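PDB 2VLD: endonuclease NucS from Pyrococcus abyssi, which cleaves the 3' and 5' single-stranded ends of branched DNA, binds single-stranded DNA, and works as a homodimer that interacts with PCNA. Local coordinates for residues A[87-92]-A[97-102]; A[129-134]-A[148-153]; A[153-158]-A[196-201]; A[186-191]-A[205-210]; A[194-197]-A[202-205]. The protein carries 2 engineered substitutions. One frame throughout, in Å; residues are numbered along the deposited sequence.

Contact 1. Residues A[87-92]-A[97-102]. Engineered in segment 87-92: Met-89 (natural residue Ile).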
# COMPACT_ATOMS: atom_id res chain seq x y z
N ASN A 87 -13.60 -14.23 -7.87
CA ASN A 87 -13.33 -13.19 -6.92
C ASN A 87 -12.12 -13.62 -6.10
O ASN A 87 -11.88 -14.82 -5.94
CB ASN A 87 -14.57 -12.93 -6.05
CG ASN A 87 -14.67 -13.91 -4.86
OD1 ASN A 87 -14.08 -14.99 -4.86
ND2 ASN A 87 -15.43 -13.52 -3.84
N SER A 88 -11.34 -12.67 -5.61
CA SER A 88 -10.40 -12.97 -4.55
C SER A 88 -11.09 -12.56 -3.26
O SER A 88 -11.61 -11.44 -3.17
CB SER A 88 -9.08 -12.23 -4.74
OG SER A 88 -8.46 -12.62 -5.95
N MSE A 89 -11.15 -13.48 -2.30
CA MSE A 89 -11.64 -13.18 -0.97
C MSE A 89 -10.54 -13.35 0.06
O MSE A 89 -9.75 -14.29 -0.00
CB MSE A 89 -12.80 -14.10 -0.56
CG MSE A 89 -14.06 -14.03 -1.40
SE MSE A 89 -14.41 -15.71 -2.33
CE MSE A 89 -15.58 -16.69 -1.08
N ILE A 90 -10.51 -12.44 1.01
CA ILE A 90 -9.71 -12.64 2.20
C ILE A 90 -10.64 -12.61 3.39
O ILE A 90 -11.35 -11.62 3.62
CB ILE A 90 -8.47 -11.67 2.25
CG1 ILE A 90 -7.52 -12.04 3.39
CG2 ILE A 90 -8.88 -10.25 2.41
CD1 ILE A 90 -6.01 -12.08 2.95
N SER A 91 -10.70 -13.73 4.10
CA SER A 91 -11.54 -13.87 5.27
C SER A 91 -10.67 -14.02 6.50
O SER A 91 -9.75 -14.84 6.53
CB SER A 91 -12.47 -15.08 5.17
OG SER A 91 -13.17 -15.10 3.95
N ILE A 92 -10.97 -13.20 7.50
CA ILE A 92 -10.45 -13.42 8.83
C ILE A 92 -11.67 -13.86 9.65
O ILE A 92 -12.55 -13.07 9.98
CB ILE A 92 -9.59 -12.18 9.39
CG1 ILE A 92 -8.86 -12.54 10.69
CG2 ILE A 92 -10.41 -10.90 9.55
CD1 ILE A 92 -7.50 -11.81 10.94
N TYR A 97 -15.50 -11.91 12.60
CA TYR A 97 -15.58 -12.43 11.24
C TYR A 97 -15.46 -11.25 10.30
O TYR A 97 -16.12 -10.24 10.49
CB TYR A 97 -16.89 -13.18 10.99
CG TYR A 97 -17.16 -13.47 9.53
CD1 TYR A 97 -16.55 -14.55 8.89
CD2 TYR A 97 -18.02 -12.66 8.78
CE1 TYR A 97 -16.79 -14.83 7.54
CE2 TYR A 97 -18.26 -12.91 7.41
CZ TYR A 97 -17.64 -14.00 6.80
OH TYR A 97 -17.88 -14.27 5.47
N GLU A 98 -14.63 -11.39 9.28
CA GLU A 98 -14.45 -10.34 8.29
C GLU A 98 -14.24 -10.90 6.91
O GLU A 98 -13.42 -11.80 6.72
CB GLU A 98 -13.26 -9.46 8.66
CG GLU A 98 -13.48 -8.57 9.88
CD GLU A 98 -12.31 -7.64 10.11
OE1 GLU A 98 -12.15 -6.69 9.31
OE2 GLU A 98 -11.56 -7.86 11.08
N ARG A 99 -14.95 -10.34 5.93
CA ARG A 99 -14.84 -10.77 4.55
C ARG A 99 -14.56 -9.61 3.62
O ARG A 99 -15.36 -8.70 3.50
CB ARG A 99 -16.11 -11.50 4.09
CG ARG A 99 -15.85 -12.56 3.03
CD ARG A 99 -17.14 -13.23 2.57
NE ARG A 99 -17.60 -12.62 1.33
CZ ARG A 99 -17.58 -13.20 0.14
NH1 ARG A 99 -17.14 -14.45 0.02
NH2 ARG A 99 -18.00 -12.55 -0.92
N LEU A 100 -13.42 -9.66 2.94
CA LEU A 100 -13.13 -8.69 1.93
C LEU A 100 -13.05 -9.38 0.58
O LEU A 100 -12.21 -10.25 0.37
CB LEU A 100 -11.83 -7.94 2.25
CG LEU A 100 -11.47 -6.75 1.37
CD1 LEU A 100 -12.58 -5.74 1.40
CD2 LEU A 100 -10.18 -6.12 1.84
N GLU A 101 -13.91 -8.96 -0.34
CA GLU A 101 -13.96 -9.55 -1.68
C GLU A 101 -13.64 -8.55 -2.79
O GLU A 101 -14.14 -7.43 -2.81
CB GLU A 101 -15.33 -10.19 -1.93
CG GLU A 101 -15.67 -10.37 -3.39
CD GLU A 101 -17.03 -11.01 -3.62
OE1 GLU A 101 -17.88 -10.96 -2.71
OE2 GLU A 101 -17.25 -11.56 -4.71
N VAL A 102 -12.80 -8.98 -3.71
CA VAL A 102 -12.53 -8.24 -4.91
C VAL A 102 -13.19 -9.03 -6.02
O VAL A 102 -12.68 -10.07 -6.42
CB VAL A 102 -11.01 -8.12 -5.18
CG1 VAL A 102 -10.74 -7.50 -6.54
CG2 VAL A 102 -10.35 -7.29 -4.10
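Ile-92 and Glu-98 form the hydrogen-bonded pair nearest the turn of an antiparallel beta hairpin in the N-terminal PH-like domain, and their side chains run alongside each other in the same direction. Followed outward, the glutamate keeps company with one methyl from CB as far as OE2. Its CB comes 3.3 Å, CG 3.9 Å and CD 3.8 Å from Ile-92 CG2. At the tip, Glu-98 OE2 still stands 3.6 Å from Ile-92 CG2, while OE1 turns to a hydrogen bond with Tyr-39 OH on strand 28-40. With CG beside the backbone N (chi1 -71°) and the chain extended beyond, the aliphatic part runs along the isoleucine. The same sheet face carries Ile-90 and Leu-100, where CG2 of Ile-90 meets CB of Leu-100 at 3.8 Å. Six backbone hydrogen bonds fix the register, the straightest from Val-102 N to Ser-88 O (2.8 Å, 174°). On the face of Met-89 (engineered), Arg-99 and Glu-101, and at Asn-87 beside it, several atoms lie too close in the model, so their bonding is doubtful. The chemistry is divided: main-chain bonds join the strands, one isoleucine methyl lines the glutamate's stem and a tyrosine hydroxyl takes its charged end.

Contact 2. Residues A[129-134]-A[148-153]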
# COMPACT_ATOMS: atom_id res chain seq x y z
N GLU A 129 27.44 6.61 19.05
CA GLU A 129 28.70 6.36 19.78
C GLU A 129 29.94 7.03 19.15
O GLU A 129 30.88 7.40 19.86
CB GLU A 129 28.95 4.87 19.97
CG GLU A 129 29.01 4.42 21.44
CD GLU A 129 27.72 3.76 21.94
OE1 GLU A 129 27.14 2.92 21.21
OE2 GLU A 129 27.31 4.07 23.09
N MSE A 130 29.94 7.16 17.82
CA MSE A 130 31.01 7.87 17.14
C MSE A 130 30.93 9.35 17.48
O MSE A 130 31.95 10.02 17.71
CB MSE A 130 30.93 7.66 15.63
CG MSE A 130 31.26 6.26 15.17
SE MSE A 130 30.84 5.98 13.29
CE MSE A 130 32.39 6.90 12.48
N ALA A 131 29.70 9.86 17.52
CA ALA A 131 29.45 11.24 17.89
C ALA A 131 29.96 11.48 19.29
O ALA A 131 30.63 12.49 19.54
CB ALA A 131 27.96 11.58 17.78
N ASN A 132 29.68 10.55 20.20
CA ASN A 132 30.15 10.65 21.58
C ASN A 132 31.66 10.83 21.63
O ASN A 132 32.18 11.63 22.40
CB ASN A 132 29.74 9.43 22.39
CG ASN A 132 28.26 9.37 22.66
OD1 ASN A 132 27.54 10.36 22.51
ND2 ASN A 132 27.78 8.20 23.07
N LEU A 133 32.36 10.08 20.78
CA LEU A 133 33.80 10.12 20.71
C LEU A 133 34.26 11.50 20.27
O LEU A 133 35.20 12.07 20.84
CB LEU A 133 34.28 9.05 19.73
CG LEU A 133 35.43 8.12 20.13
CD1 LEU A 133 36.74 8.88 20.37
CD2 LEU A 133 35.04 7.26 21.35
N ILE A 134 33.58 12.05 19.26
CA ILE A 134 33.93 13.35 18.67
C ILE A 134 33.72 14.51 19.65
O ILE A 134 34.55 15.43 19.72
CB ILE A 134 33.16 13.62 17.36
CG1 ILE A 134 33.62 12.64 16.28
CG2 ILE A 134 33.42 15.03 16.86
CD1 ILE A 134 32.61 12.36 15.25
N ILE A 148 29.04 21.10 18.09
CA ILE A 148 28.00 21.84 18.78
C ILE A 148 26.67 21.09 18.82
O ILE A 148 26.08 20.93 19.89
CB ILE A 148 27.79 23.25 18.15
CG1 ILE A 148 29.13 24.00 18.08
CG2 ILE A 148 26.78 24.04 18.94
CD1 ILE A 148 29.04 25.39 17.47
N TYR A 149 26.22 20.63 17.66
CA TYR A 149 24.88 20.06 17.53
C TYR A 149 24.93 18.61 17.10
O TYR A 149 25.84 18.21 16.40
CB TYR A 149 24.07 20.83 16.49
CG TYR A 149 24.00 22.32 16.69
CD1 TYR A 149 24.79 23.18 15.94
CD2 TYR A 149 23.12 22.88 17.62
CE1 TYR A 149 24.72 24.56 16.10
CE2 TYR A 149 23.05 24.26 17.80
CZ TYR A 149 23.86 25.09 17.03
OH TYR A 149 23.80 26.44 17.21
N ARG A 150 23.94 17.83 17.52
CA ARG A 150 23.74 16.45 17.06
C ARG A 150 22.40 16.34 16.39
O ARG A 150 21.42 16.90 16.88
CB ARG A 150 23.66 15.51 18.24
CG ARG A 150 24.93 15.24 18.90
CD ARG A 150 24.67 14.19 19.89
NE ARG A 150 25.67 14.20 20.93
CZ ARG A 150 26.41 13.15 21.24
NH1 ARG A 150 26.26 12.01 20.57
NH2 ARG A 150 27.30 13.25 22.24
N GLU A 151 22.32 15.57 15.30
CA GLU A 151 21.06 15.41 14.56
C GLU A 151 20.40 16.77 14.34
O GLU A 151 19.25 16.99 14.69
CB GLU A 151 20.10 14.48 15.31
CG GLU A 151 20.64 13.07 15.50
CD GLU A 151 19.56 12.08 15.95
OE1 GLU A 151 18.57 11.86 15.20
OE2 GLU A 151 19.71 11.50 17.06
N LYS A 152 21.17 17.69 13.76
CA LYS A 152 20.74 19.08 13.68
C LYS A 152 19.84 19.28 12.46
O LYS A 152 20.26 19.02 11.32
CB LYS A 152 21.97 20.02 13.64
CG LYS A 152 21.66 21.51 13.55
CD LYS A 152 20.98 22.04 14.80
CE LYS A 152 20.81 23.55 14.74
NZ LYS A 152 20.02 24.02 15.91
N PRO A 153 18.60 19.71 12.69
CA PRO A 153 17.75 20.08 11.56
C PRO A 153 18.31 21.28 10.81
O PRO A 153 18.69 22.28 11.42
CB PRO A 153 16.40 20.42 12.22
CG PRO A 153 16.44 19.69 13.51
CD PRO A 153 17.87 19.84 13.96
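One amide oxygen, Asn-132 OD1, takes both terminal nitrogens of Arg-150, an end-on grip closing on a single atom instead of the two oxygens of a carboxylate. The two bonds match in length: Arg-150 NH1 to Asn-132 OD1 is 2.9 Å, and Arg-150 NH2 to Asn-132 OD1 also 2.9 Å. Neither is straight, with N-H...O angles of 136° and 134°, as expected when two roughly parallel N-H groups share one acceptor lying between them. NH2 approaches in the carbonyl plane and NH1 is tilted from it, while the amide and guanidinium planes stand 65° apart. Both residues also touch a crystal neighbour, which may affect the pose. Arg-150 spans the distance because its chain is extended from CG to NE, leaving at a corner of strand 146-154 that is flanked by two beta bulges opposite strand 157-164. Beside the grip, Ala-131 CB lies 3.3 Å from Arg-150 NH1, and this alanine also packs on Leu-175 and Val-161 of the sheet. Helix 127-136 is thereby tied to the edge strand of the PD-(D/E)XK nuclease domain. A leucine in place of Asn-132 would probably leave both terminal nitrogens of Arg-150 without their shared acceptor and the guanidinium more able to swing. Since the amide is neutral, the pair is held by hydrogen bonding, probably helped by charge-dipole attraction, and the arginine's charge would not be neutralised by this partner.

Contact 3. Residues A[153-158]-A[196-201]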
# COMPACT_ATOMS: atom_id res chain seq x y z
N PRO A 153 18.60 19.71 12.69
CA PRO A 153 17.75 20.08 11.56
C PRO A 153 18.31 21.28 10.81
O PRO A 153 18.69 22.28 11.42
CB PRO A 153 16.40 20.42 12.22
CG PRO A 153 16.44 19.69 13.51
CD PRO A 153 17.87 19.84 13.96
N ILE A 154 18.35 21.13 9.49
CA ILE A 154 18.88 22.08 8.51
C ILE A 154 17.78 22.37 7.50
O ILE A 154 16.76 21.69 7.50
CB ILE A 154 20.17 21.48 7.89
CG1 ILE A 154 21.37 22.27 8.36
CG2 ILE A 154 20.17 21.43 6.39
CD1 ILE A 154 21.52 22.26 9.86
N ARG A 155 17.95 23.39 6.65
CA ARG A 155 16.92 23.74 5.68
C ARG A 155 16.49 22.55 4.81
O ARG A 155 15.29 22.33 4.61
CB ARG A 155 17.36 24.89 4.80
CG ARG A 155 17.20 26.26 5.42
CD ARG A 155 17.63 27.31 4.41
NE ARG A 155 17.70 28.66 4.96
CZ ARG A 155 17.93 29.76 4.23
NH1 ARG A 155 18.11 29.68 2.92
NH2 ARG A 155 17.97 30.94 4.83
N HIS A 156 17.47 21.80 4.30
CA HIS A 156 17.18 20.63 3.46
C HIS A 156 17.72 19.33 4.05
O HIS A 156 18.25 18.49 3.31
CB HIS A 156 17.74 20.79 2.04
CG HIS A 156 17.33 22.06 1.37
ND1 HIS A 156 16.03 22.53 1.38
CD2 HIS A 156 18.05 22.95 0.64
CE1 HIS A 156 15.97 23.66 0.70
NE2 HIS A 156 17.18 23.93 0.24
N GLY A 157 17.60 19.15 5.35
CA GLY A 157 18.02 17.88 5.91
C GLY A 157 18.44 17.90 7.36
O GLY A 157 18.14 18.82 8.10
N ILE A 158 19.12 16.82 7.74
CA ILE A 158 19.56 16.62 9.12
C ILE A 158 21.01 16.20 9.14
O ILE A 158 21.41 15.28 8.43
CB ILE A 158 18.69 15.61 9.82
CG1 ILE A 158 17.22 16.01 9.64
CG2 ILE A 158 19.09 15.48 11.29
CD1 ILE A 158 16.25 15.34 10.58
N LYS A 196 25.73 26.27 2.58
CA LYS A 196 26.44 27.25 1.76
C LYS A 196 25.49 28.35 1.26
O LYS A 196 25.85 29.53 1.26
CB LYS A 196 27.19 26.59 0.60
CG LYS A 196 28.58 26.08 0.98
CD LYS A 196 29.28 25.38 -0.19
CE LYS A 196 30.65 24.85 0.24
NZ LYS A 196 31.25 23.90 -0.76
N GLU A 197 24.28 27.97 0.87
CA GLU A 197 23.23 28.91 0.52
C GLU A 197 22.77 29.73 1.71
O GLU A 197 22.00 30.67 1.56
CB GLU A 197 22.01 28.19 -0.07
CG GLU A 197 22.27 27.56 -1.43
CD GLU A 197 21.10 27.71 -2.37
OE1 GLU A 197 19.96 27.42 -1.95
OE2 GLU A 197 21.33 28.10 -3.53
N GLU A 198 23.23 29.38 2.89
CA GLU A 198 22.78 30.06 4.09
C GLU A 198 23.83 30.93 4.76
O GLU A 198 23.53 32.05 5.17
CB GLU A 198 22.18 29.07 5.10
CG GLU A 198 21.42 29.77 6.22
CD GLU A 198 20.59 28.84 7.08
OE1 GLU A 198 20.57 27.61 6.84
OE2 GLU A 198 19.95 29.36 8.02
N TYR A 199 25.05 30.42 4.87
CA TYR A 199 26.13 31.10 5.59
C TYR A 199 27.30 31.55 4.70
O TYR A 199 28.27 32.14 5.18
CB TYR A 199 26.66 30.21 6.72
CG TYR A 199 25.64 29.94 7.81
CD1 TYR A 199 24.81 28.81 7.75
CD2 TYR A 199 25.52 30.79 8.91
CE1 TYR A 199 23.88 28.55 8.74
CE2 TYR A 199 24.59 30.54 9.92
CZ TYR A 199 23.78 29.42 9.83
OH TYR A 199 22.85 29.16 10.82
N GLY A 200 27.21 31.28 3.40
CA GLY A 200 28.26 31.66 2.46
C GLY A 200 29.12 30.48 2.08
O GLY A 200 28.78 29.34 2.41
N GLU A 201 30.23 30.74 1.41
CA GLU A 201 31.07 29.69 0.84
C GLU A 201 31.92 28.95 1.88
O GLU A 201 32.48 27.89 1.59
CB GLU A 201 31.95 30.26 -0.28
CG GLU A 201 32.45 29.24 -1.31
CD GLU A 201 31.37 28.79 -2.30
OE1 GLU A 201 30.23 29.32 -2.26
OE2 GLU A 201 31.67 27.91 -3.14
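The tight turn of a beta hairpin in the PD-(D/E)XK nuclease domain, joining strands 146-154 and 157-164, meets the C-terminal end of helix 182-199 through Arg-155 and Glu-198. A type I turn runs from Ile-154 to Gly-157 and places Arg-155 on the outside of the bend with its side chain directed at the helix. Ile-154 N donates to Gly-157 O at 2.7 Å, the hairpin pair that flanks the turn, while the turn's own bond, Gly-157 N to Ile-154 O, is weak. The guanidinium and carboxylate are stacked, their planes 29° apart. Arg-155 NE lies 3.6 Å from Glu-198 OE1, yet the oxygen stands off the guanidinium plane where none of the N-H groups is aimed, which leaves an electrostatic pairing, a salt bridge without a hydrogen bond. Glu-198 CG covers one face of the guanidinium, offset toward its rim. Glu-198 holds CG anti to its backbone nitrogen (chi1 -167°), and the extended chain carries the carboxylate back across the arginine. An alanine in place of Glu-198 would probably uncover that face of the guanidinium and leave Arg-155 without the opposite charge described here. The last helical turn may add a further, weak attraction, since Arg-155 NH1 is 4.2 Å from Glu-197 O, too far for a bond. Both arginine and glutamate also touch a crystal neighbour, which may influence their pose. Just beyond, the helix gives way at Gly-200, which has positive phi and whose N donates to Lys-196 O at 3.1 Å.

Contact 4. Residues A[186-191]-A[205-210]. Engineered in segment 186-191: Met-188 (natural residue Leu).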
# COMPACT_ATOMS: atom_id res chain seq x y z
N SER A 186 27.19 12.17 -1.44
CA SER A 186 26.09 12.96 -2.01
C SER A 186 25.15 13.48 -0.93
O SER A 186 24.66 14.62 -1.00
CB SER A 186 25.28 12.11 -2.99
OG SER A 186 26.13 11.53 -3.96
N GLN A 187 24.89 12.63 0.07
CA GLN A 187 24.08 13.01 1.21
C GLN A 187 24.75 14.21 1.89
O GLN A 187 24.15 15.29 2.01
CB GLN A 187 23.85 11.81 2.15
CG GLN A 187 22.78 12.06 3.22
CD GLN A 187 22.14 10.79 3.83
OE1 GLN A 187 21.47 10.02 3.13
NE2 GLN A 187 22.31 10.61 5.14
N MSE A 188 26.01 14.05 2.28
CA MSE A 188 26.73 15.14 2.93
C MSE A 188 26.80 16.40 2.06
O MSE A 188 26.62 17.52 2.57
CB MSE A 188 28.13 14.70 3.31
CG MSE A 188 28.87 15.78 4.06
SE MSE A 188 30.56 15.12 4.73
CE MSE A 188 31.51 14.99 3.05
N LYS A 189 27.05 16.22 0.77
CA LYS A 189 27.07 17.33 -0.18
C LYS A 189 25.81 18.17 -0.06
O LYS A 189 25.89 19.39 0.06
CB LYS A 189 27.24 16.84 -1.62
CG LYS A 189 27.27 17.96 -2.64
CD LYS A 189 27.54 17.48 -4.06
CE LYS A 189 27.19 18.56 -5.10
NZ LYS A 189 27.85 19.87 -4.82
N ARG A 190 24.65 17.51 -0.08
CA ARG A 190 23.37 18.20 0.01
C ARG A 190 23.31 19.10 1.25
O ARG A 190 22.87 20.24 1.16
CB ARG A 190 22.23 17.19 0.03
CG ARG A 190 20.88 17.80 -0.29
CD ARG A 190 19.80 16.75 -0.43
NE ARG A 190 19.24 16.38 0.87
CZ ARG A 190 19.37 15.18 1.43
NH1 ARG A 190 20.04 14.21 0.82
NH2 ARG A 190 18.82 14.95 2.61
N TYR A 191 23.79 18.58 2.38
CA TYR A 191 23.80 19.33 3.63
C TYR A 191 24.71 20.52 3.51
O TYR A 191 24.33 21.63 3.90
CB TYR A 191 24.25 18.45 4.81
CG TYR A 191 23.46 17.17 4.99
CD1 TYR A 191 24.09 16.01 5.41
CD2 TYR A 191 22.09 17.13 4.73
CE1 TYR A 191 23.39 14.83 5.58
CE2 TYR A 191 21.37 15.95 4.90
CZ TYR A 191 22.02 14.81 5.32
OH TYR A 191 21.32 13.64 5.49
N GLY A 205 32.66 20.21 4.71
CA GLY A 205 32.03 18.92 4.84
C GLY A 205 33.06 17.85 5.09
O GLY A 205 33.89 17.58 4.22
N ILE A 206 33.03 17.25 6.27
CA ILE A 206 33.92 16.14 6.58
C ILE A 206 33.14 14.84 6.75
O ILE A 206 32.27 14.74 7.62
CB ILE A 206 34.77 16.40 7.85
CG1 ILE A 206 35.58 17.69 7.72
CG2 ILE A 206 35.67 15.19 8.12
CD1 ILE A 206 36.18 18.22 9.03
N LEU A 207 33.46 13.87 5.91
CA LEU A 207 32.88 12.54 5.99
C LEU A 207 33.67 11.70 6.99
O LEU A 207 34.83 11.42 6.77
CB LEU A 207 32.97 11.88 4.62
CG LEU A 207 31.96 10.84 4.14
CD1 LEU A 207 32.70 9.97 3.15
CD2 LEU A 207 31.36 10.00 5.25
N VAL A 208 33.02 11.30 8.08
CA VAL A 208 33.69 10.51 9.13
C VAL A 208 33.25 9.05 9.10
O VAL A 208 32.10 8.73 9.38
CB VAL A 208 33.46 11.10 10.54
CG1 VAL A 208 34.23 10.31 11.58
CG2 VAL A 208 33.85 12.56 10.59
N ALA A 209 34.19 8.16 8.76
CA ALA A 209 33.92 6.74 8.57
C ALA A 209 35.21 5.95 8.80
O ALA A 209 36.28 6.56 8.90
CB ALA A 209 33.37 6.50 7.17
N PRO A 210 35.13 4.60 8.91
CA PRO A 210 36.36 3.79 9.01
C PRO A 210 37.15 3.69 7.70
O PRO A 210 38.36 3.45 7.72
CB PRO A 210 35.84 2.40 9.41
CG PRO A 210 34.40 2.59 9.76
CD PRO A 210 33.93 3.76 8.98
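Met-188 of helix 182-199 packs onto strand 203-209 within a beta-alpha-beta crossover, in which strands 170-175 and 203-209 run parallel in the mixed sheet and the helix connects them. The methionine is an engineered residue, leucine in the natural sequence, and is present as selenomethionine. Helix and strand segments run roughly antiparallel, their axes 150° apart and 8.9 Å apart at closest approach. Along the strand, Gly-205 comes first and lies nearest the helix backbone, its CA 6.8 Å from Met-188 CA. Its carbonyl O is 3.7 Å from Met-188 CE, and a CB on this residue would point at the same methyl. Ile-206 follows with its side chain directed away from the helix, onto Val-171 and Leu-173 of strand 170-175, so it offers the helix its main chain: Met-188 SE sits 3.3 Å from Ile-206 C. The next atom of that peptide, Leu-207 N, is 3.4 Å from Met-188 SE; the selenium lies mainly against the Ile-206 to Leu-207 peptide, with Leu-207 CB near it. Met-188 reaches this far because it is extended through its first two torsions (chi1 -176°) and bends only at the third (71°), turning the methyl so that CE meets Gly-205 O and Leu-207 CB. Around it, Leu-220 of helix 214-223 and Glu-174 of strand 170-175 also touch the methionine, within a buried setting. Leu-207 adds the one apolar side-chain pairing across the segments, its CB 3.8 Å from Met-188 CE.

Contact 5. Residues A[194-197]-A[202-205]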
# COMPACT_ATOMS: atom_id res chain seq x y z
N SER A 194 23.24 23.20 1.10
CA SER A 194 22.15 23.84 1.83
C SER A 194 22.68 24.93 2.77
O SER A 194 22.16 26.04 2.80
CB SER A 194 21.35 22.79 2.61
OG SER A 194 20.40 23.36 3.50
N LEU A 195 23.73 24.60 3.51
CA LEU A 195 24.32 25.54 4.44
C LEU A 195 25.14 26.61 3.73
O LEU A 195 25.24 27.74 4.21
CB LEU A 195 25.17 24.81 5.47
CG LEU A 195 24.41 23.91 6.45
CD1 LEU A 195 25.29 22.78 6.83
CD2 LEU A 195 23.97 24.65 7.70
N LYS A 196 25.73 26.27 2.58
CA LYS A 196 26.44 27.25 1.76
C LYS A 196 25.49 28.35 1.26
O LYS A 196 25.85 29.53 1.26
CB LYS A 196 27.19 26.59 0.60
CG LYS A 196 28.58 26.08 0.98
CD LYS A 196 29.28 25.38 -0.19
CE LYS A 196 30.65 24.85 0.24
NZ LYS A 196 31.25 23.90 -0.76
N GLU A 197 24.28 27.97 0.87
CA GLU A 197 23.23 28.91 0.52
C GLU A 197 22.77 29.73 1.71
O GLU A 197 22.00 30.67 1.56
CB GLU A 197 22.01 28.19 -0.07
CG GLU A 197 22.27 27.56 -1.43
CD GLU A 197 21.10 27.71 -2.37
OE1 GLU A 197 19.96 27.42 -1.95
OE2 GLU A 197 21.33 28.10 -3.53
N ASN A 202 32.00 29.50 3.10
CA ASN A 202 32.85 28.92 4.14
C ASN A 202 32.16 27.93 5.06
O ASN A 202 31.95 28.18 6.26
CB ASN A 202 33.57 30.02 4.92
CG ASN A 202 34.64 30.72 4.10
OD1 ASN A 202 35.16 30.19 3.11
ND2 ASN A 202 34.97 31.94 4.51
N VAL A 203 31.82 26.78 4.48
CA VAL A 203 31.22 25.66 5.17
C VAL A 203 32.00 24.44 4.73
O VAL A 203 32.18 24.22 3.53
CB VAL A 203 29.73 25.48 4.77
CG1 VAL A 203 29.19 24.13 5.23
CG2 VAL A 203 28.88 26.61 5.32
N ARG A 204 32.47 23.65 5.68
CA ARG A 204 33.24 22.46 5.34
C ARG A 204 32.43 21.19 5.56
O ARG A 204 31.60 21.12 6.47
CB ARG A 204 34.55 22.41 6.12
CG ARG A 204 35.46 23.58 5.81
CD ARG A 204 36.90 23.24 6.02
NE ARG A 204 37.25 23.32 7.42
CZ ARG A 204 37.84 22.34 8.11
NH1 ARG A 204 38.16 21.20 7.52
NH2 ARG A 204 38.11 22.52 9.39
N GLY A 205 32.66 20.21 4.71
CA GLY A 205 32.03 18.92 4.84
C GLY A 205 33.06 17.85 5.09
O GLY A 205 33.89 17.58 4.22
O HOH W 1 33.58 22.84 0.71
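Val-203 turns CG1 anti to its backbone nitrogen (chi1 166°) and sets CG2 beside that nitrogen, a rotation that presents both methyls to Leu-195 on the last turns of helix 182-199. There, Val-203 CG1 lies 4.1 Å from Leu-195 CB. The second methyl, Val-203 CG2, comes to 4.0 Å from Leu-195 O, resting on the helix main chain. The side chain of Leu-195 also packs on Val-172 and Ile-154. Lys-196 approaches Val-203 from another side, crossing it obliquely with its stem: Lys-196 CG is 4.0 Å from Val-203 CB. The lysine chain is extended beyond CG and carries CE past the strand, where Lys-196 CE is 3.7 Å from Val-203 O. Its ammonium makes no direct bond to that carbonyl. Instead, a water accepts from Lys-196 NZ at 3.0 Å and donates, weakly, to Val-203 O at 3.4 Å. Val-203 thus packs against Leu-195 and, roughly at right angles to it, the stem of Lys-196, with one water linking the ammonium, weakly, to the strand carbonyl. This packing accompanies the short return from helix 182-199 into strand 203-209, the second half of a beta-alpha-beta unit in the PD-(D/E)XK nuclease fold.

How the contacts relate
Contact 1 stands apart in the N-terminal PH-like domain, its centre about 50 Å from that of contact 2 and on the other side of the chain's centre; it closes before the others open. Contacts 2 to 5 all lie in the C-terminal nuclease domain around one mixed sheet. Contacts 2 and 3 follow one another on strand 146-154 and share Pro-153. Contacts 3, 4 and 5 use helix 182-199, with the centres of 3 and 5 about 6 Å apart, and contacts 4 and 5 share strand 203-209. This separation matches a two-domain protein, while contacts 1 to 4 all have residues touching the second subunit, so the dimer brings both domains into its interface.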